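Local coordinates for protein putative hydrolase (Bacteroides ovatus, PDB 4HBS) that is of unknown function but, as a five-bladed beta-propeller of a family related to beta-fructosidases, is probably a glycoside hydrolase, at residues L53-G58 with N76-G81. Sequence-based numbering, arbitrary orientation.
Sequences LGWNGG and NDSFYG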
ATOM      1  N   LEU A  53      -7.422  20.183   5.966  1.00 45.07           N
ATOM      2  CA  LEU A  53      -6.374  21.040   5.415  1.00 44.15           C
ATOM      3  C   LEU A  53      -5.164  20.200   5.107  1.00 49.27           C
ATOM      4  O   LEU A  53      -4.712  19.463   5.982  1.00 49.86           O
ATOM      5  CB  LEU A  53      -5.996  22.151   6.435  1.00 44.72           C
ATOM      6  CG  LEU A  53      -6.221  23.610   6.030  1.00 48.19           C
ATOM      7  CD1 LEU A  53      -5.437  24.531   6.933  1.00 48.33           C
ATOM      8  CD2 LEU A  53      -5.867  23.862   4.561  1.00 48.51           C
ATOM      9  N   GLY A  54      -4.621  20.336   3.906  1.00 45.86           N
ATOM     10  CA  GLY A  54      -3.467  19.545   3.492  1.00 45.44           C
ATOM     11  C   GLY A  54      -3.936  18.219   2.944  1.00 47.34           C
ATOM     12  O   GLY A  54      -4.960  18.191   2.255  1.00 47.08           O
ATOM     13  N   TRP A  55      -3.226  17.100   3.248  1.00 42.19           N
ATOM     14  CA  TRP A  55      -3.657  15.788   2.729  1.00 40.32           C
ATOM     15  C   TRP A  55      -5.090  15.566   3.151  1.00 44.67           C
ATOM     16  O   TRP A  55      -5.369  15.649   4.341  1.00 45.94           O
ATOM     17  CB  TRP A  55      -2.772  14.636   3.241  1.00 38.29           C
ATOM     18  CG  TRP A  55      -3.099  13.319   2.605  1.00 37.90           C
ATOM     19  CD1 TRP A  55      -2.453  12.728   1.562  1.00 40.17           C
ATOM     20  CD2 TRP A  55      -4.170  12.439   2.961  1.00 37.33           C
ATOM     21  NE1 TRP A  55      -3.071  11.550   1.226  1.00 38.92           N
ATOM     22  CE2 TRP A  55      -4.128  11.346   2.071  1.00 40.18           C
ATOM     23  CE3 TRP A  55      -5.227  12.511   3.885  1.00 38.84           C
ATOM     24  CZ2 TRP A  55      -5.074  10.323   2.108  1.00 38.58           C
ATOM     25  CZ3 TRP A  55      -6.167  11.508   3.900  1.00 39.51           C
ATOM     26  CH2 TRP A  55      -6.071  10.420   3.039  1.00 39.28           C
ATOM     27  N   ASN A  56      -5.999  15.338   2.209  1.00 39.04           N
ATOM     28  CA  ASN A  56      -7.394  15.107   2.554  1.00 38.41           C
ATOM     29  C   ASN A  56      -8.047  13.978   1.690  1.00 41.24           C
ATOM     30  O   ASN A  56      -9.266  13.868   1.651  1.00 40.29           O
ATOM     31  CB  ASN A  56      -8.164  16.435   2.450  1.00 37.25           C
ATOM     32  CG  ASN A  56      -8.208  17.039   1.069  1.00 51.56           C
ATOM     33  OD1 ASN A  56      -8.604  16.385   0.104  1.00 39.07           O
ATOM     34  ND2 ASN A  56      -7.896  18.329   0.949  1.00 43.42           N
ATOM     35  N   GLY A  57      -7.226  13.124   1.084  1.00 38.16           N
ATOM     36  CA  GLY A  57      -7.677  12.037   0.219  1.00 37.15           C
ATOM     37  C   GLY A  57      -6.530  11.481  -0.601  1.00 40.33           C
ATOM     38  O   GLY A  57      -5.664  12.237  -1.035  1.00 38.67           O
ATOM     39  N   GLY A  58      -6.504  10.168  -0.788  1.00 38.17           N
ATOM     40  CA  GLY A  58      -5.392   9.524  -1.462  1.00 38.02           C
ATOM     41  C   GLY A  58      -5.501   8.041  -1.721  1.00 43.21           C
ATOM     42  O   GLY A  58      -6.483   7.387  -1.383  1.00 44.30           O
ATOM     43  N   ASN A  76       0.198   7.547  -3.252  1.00 42.51           N
ATOM     44  CA  ASN A  76       0.238   7.707  -4.697  1.00 41.37           C
ATOM     45  C   ASN A  76      -0.606   8.952  -4.960  1.00 45.60           C
ATOM     46  O   ASN A  76      -0.497   9.908  -4.167  1.00 48.04           O
ATOM     47  CB  ASN A  76      -0.263   6.412  -5.385  1.00 38.53           C
ATOM     48  CG  ASN A  76       0.677   5.235  -5.234  1.00 47.81           C
ATOM     49  OD1 ASN A  76       1.861   5.384  -4.951  1.00 39.00           O
ATOM     50  ND2 ASN A  76       0.166   4.029  -5.411  1.00 41.40           N
ATOM     51  N   ASP A  77      -1.433   8.987  -6.022  1.00 38.94           N
ATOM     52  CA  ASP A  77      -2.213  10.174  -6.344  1.00 37.15           C
ATOM     53  C   ASP A  77      -3.051  10.601  -5.142  1.00 42.15           C
ATOM     54  O   ASP A  77      -3.899   9.829  -4.706  1.00 41.06           O
ATOM     55  CB  ASP A  77      -3.089   9.917  -7.562  1.00 38.08           C
ATOM     56  CG  ASP A  77      -2.362   9.709  -8.870  1.00 47.91           C
ATOM     57  OD1 ASP A  77      -1.110   9.742  -8.871  1.00 49.17           O
ATOM     58  OD2 ASP A  77      -3.040   9.488  -9.898  1.00 51.08           O
ATOM     59  N   SER A  78      -2.749  11.792  -4.548  1.00 40.02           N
ATOM     60  CA  SER A  78      -3.445  12.302  -3.361  1.00 39.97           C
ATOM     61  C   SER A  78      -3.868  13.752  -3.506  1.00 42.92           C
ATOM     62  O   SER A  78      -3.146  14.529  -4.103  1.00 42.79           O
ATOM     63  CB  SER A  78      -2.543  12.200  -2.134  1.00 44.92           C
ATOM     64  OG  SER A  78      -2.232  10.863  -1.795  1.00 56.35           O
ATOM     65  N   PHE A  79      -5.014  14.121  -2.892  1.00 38.58           N
ATOM     66  CA  PHE A  79      -5.534  15.485  -2.875  1.00 37.63           C
ATOM     67  C   PHE A  79      -4.955  16.256  -1.689  1.00 41.15           C
ATOM     68  O   PHE A  79      -5.107  15.836  -0.546  1.00 40.28           O
ATOM     69  CB  PHE A  79      -7.065  15.512  -2.771  1.00 38.96           C
ATOM     70  CG  PHE A  79      -7.797  14.993  -3.972  1.00 39.31           C
ATOM     71  CD1 PHE A  79      -7.763  15.678  -5.176  1.00 41.75           C
ATOM     72  CD2 PHE A  79      -8.566  13.839  -3.893  1.00 40.23           C
ATOM     73  CE1 PHE A  79      -8.439  15.187  -6.299  1.00 41.54           C
ATOM     74  CE2 PHE A  79      -9.244  13.353  -5.014  1.00 42.11           C
ATOM     75  CZ  PHE A  79      -9.174  14.029  -6.210  1.00 39.70           C
ATOM     76  N   TYR A  80      -4.323  17.392  -1.971  1.00 37.33           N
ATOM     77  CA  TYR A  80      -3.775  18.292  -0.979  1.00 37.16           C
ATOM     78  C   TYR A  80      -4.469  19.587  -1.172  1.00 43.05           C
ATOM     79  O   TYR A  80      -4.382  20.135  -2.260  1.00 42.81           O
ATOM     80  CB  TYR A  80      -2.280  18.440  -1.174  1.00 37.78           C
ATOM     81  CG  TYR A  80      -1.496  17.310  -0.566  1.00 38.30           C
ATOM     82  CD1 TYR A  80      -1.204  16.168  -1.298  1.00 39.10           C
ATOM     83  CD2 TYR A  80      -1.035  17.382   0.746  1.00 39.22           C
ATOM     84  CE1 TYR A  80      -0.466  15.123  -0.745  1.00 39.00           C
ATOM     85  CE2 TYR A  80      -0.244  16.374   1.289  1.00 39.30           C
ATOM     86  CZ  TYR A  80       0.026  15.235   0.547  1.00 45.46           C
ATOM     87  OH  TYR A  80       0.732  14.195   1.098  1.00 47.84           O
ATOM     88  N   GLY A  81      -5.212  20.047  -0.172  1.00 40.76           N
ATOM     89  CA  GLY A  81      -5.964  21.282  -0.291  1.00 40.93           C
ATOM     90  C   GLY A  81      -6.962  21.507   0.817  1.00 45.34           C
ATOM     91  O   GLY A  81      -6.665  21.244   1.982  1.00 45.12           O
TER
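Trp-55 turns its indole anti to the backbone N (chi1 -174°), while CG of Tyr-80 lies anti to its carbonyl carbon (chi1 -82°), and together these torsions bring the edge of the indole onto the phenol face. The planes stand at 86° with the five-membered ring 5.2 Å from the Tyr-80 ring, centroid to centroid, an edge-to-face (T-shaped) pair in which the indole gives its edge, CD1 of Trp-55 being 3.7 Å from CZ of Tyr-80; CB of Trp-55 also rests 3.6 Å from CE2 of Tyr-80. The phenol hydroxyl is hydrogen-bonded to Ser-98, and Trp-113 stacks on the indole.

Beneath the rings lies a short antiparallel pairing of strands 55-57 and 79-80, in which Trp-55 and Tyr-80 form a non-hydrogen-bonded pair with both side chains on one face. Gly-54 and Gly-81 exchange two backbone bonds, N of Gly-54 to O of Gly-81 at 3.0 Å and N of Gly-81 to O of Gly-54 at 3.1 Å. Next along, Asn-56 N makes a nearly straight bond of 2.9 Å to Phe-79 O.

From the indole edge, NE1 makes a weak bond of 3.2 Å to OG of Ser-78, whose hydroxyl donates in turn to O of Asn-76. The Asn-56 amide crosses to strand 79-80, its OD1 3.4 Å from CB of Phe-79 and bonded to Arg-89. A leucine in place of Tyr-80 would probably cost the indole edge its aromatic face and leave Ser-98 without the phenol hydroxyl.

This buried two-stranded pairing leads into strand 60-65 and follows strand 71-75, neighbours in one four-stranded propeller sheet. The Tyr-80 hydroxyl and Asn-56 amide find partners elsewhere in the chain, Trp-55 NE1 a weak one in Ser-78, so polar ends can sit among packed aromatic rings.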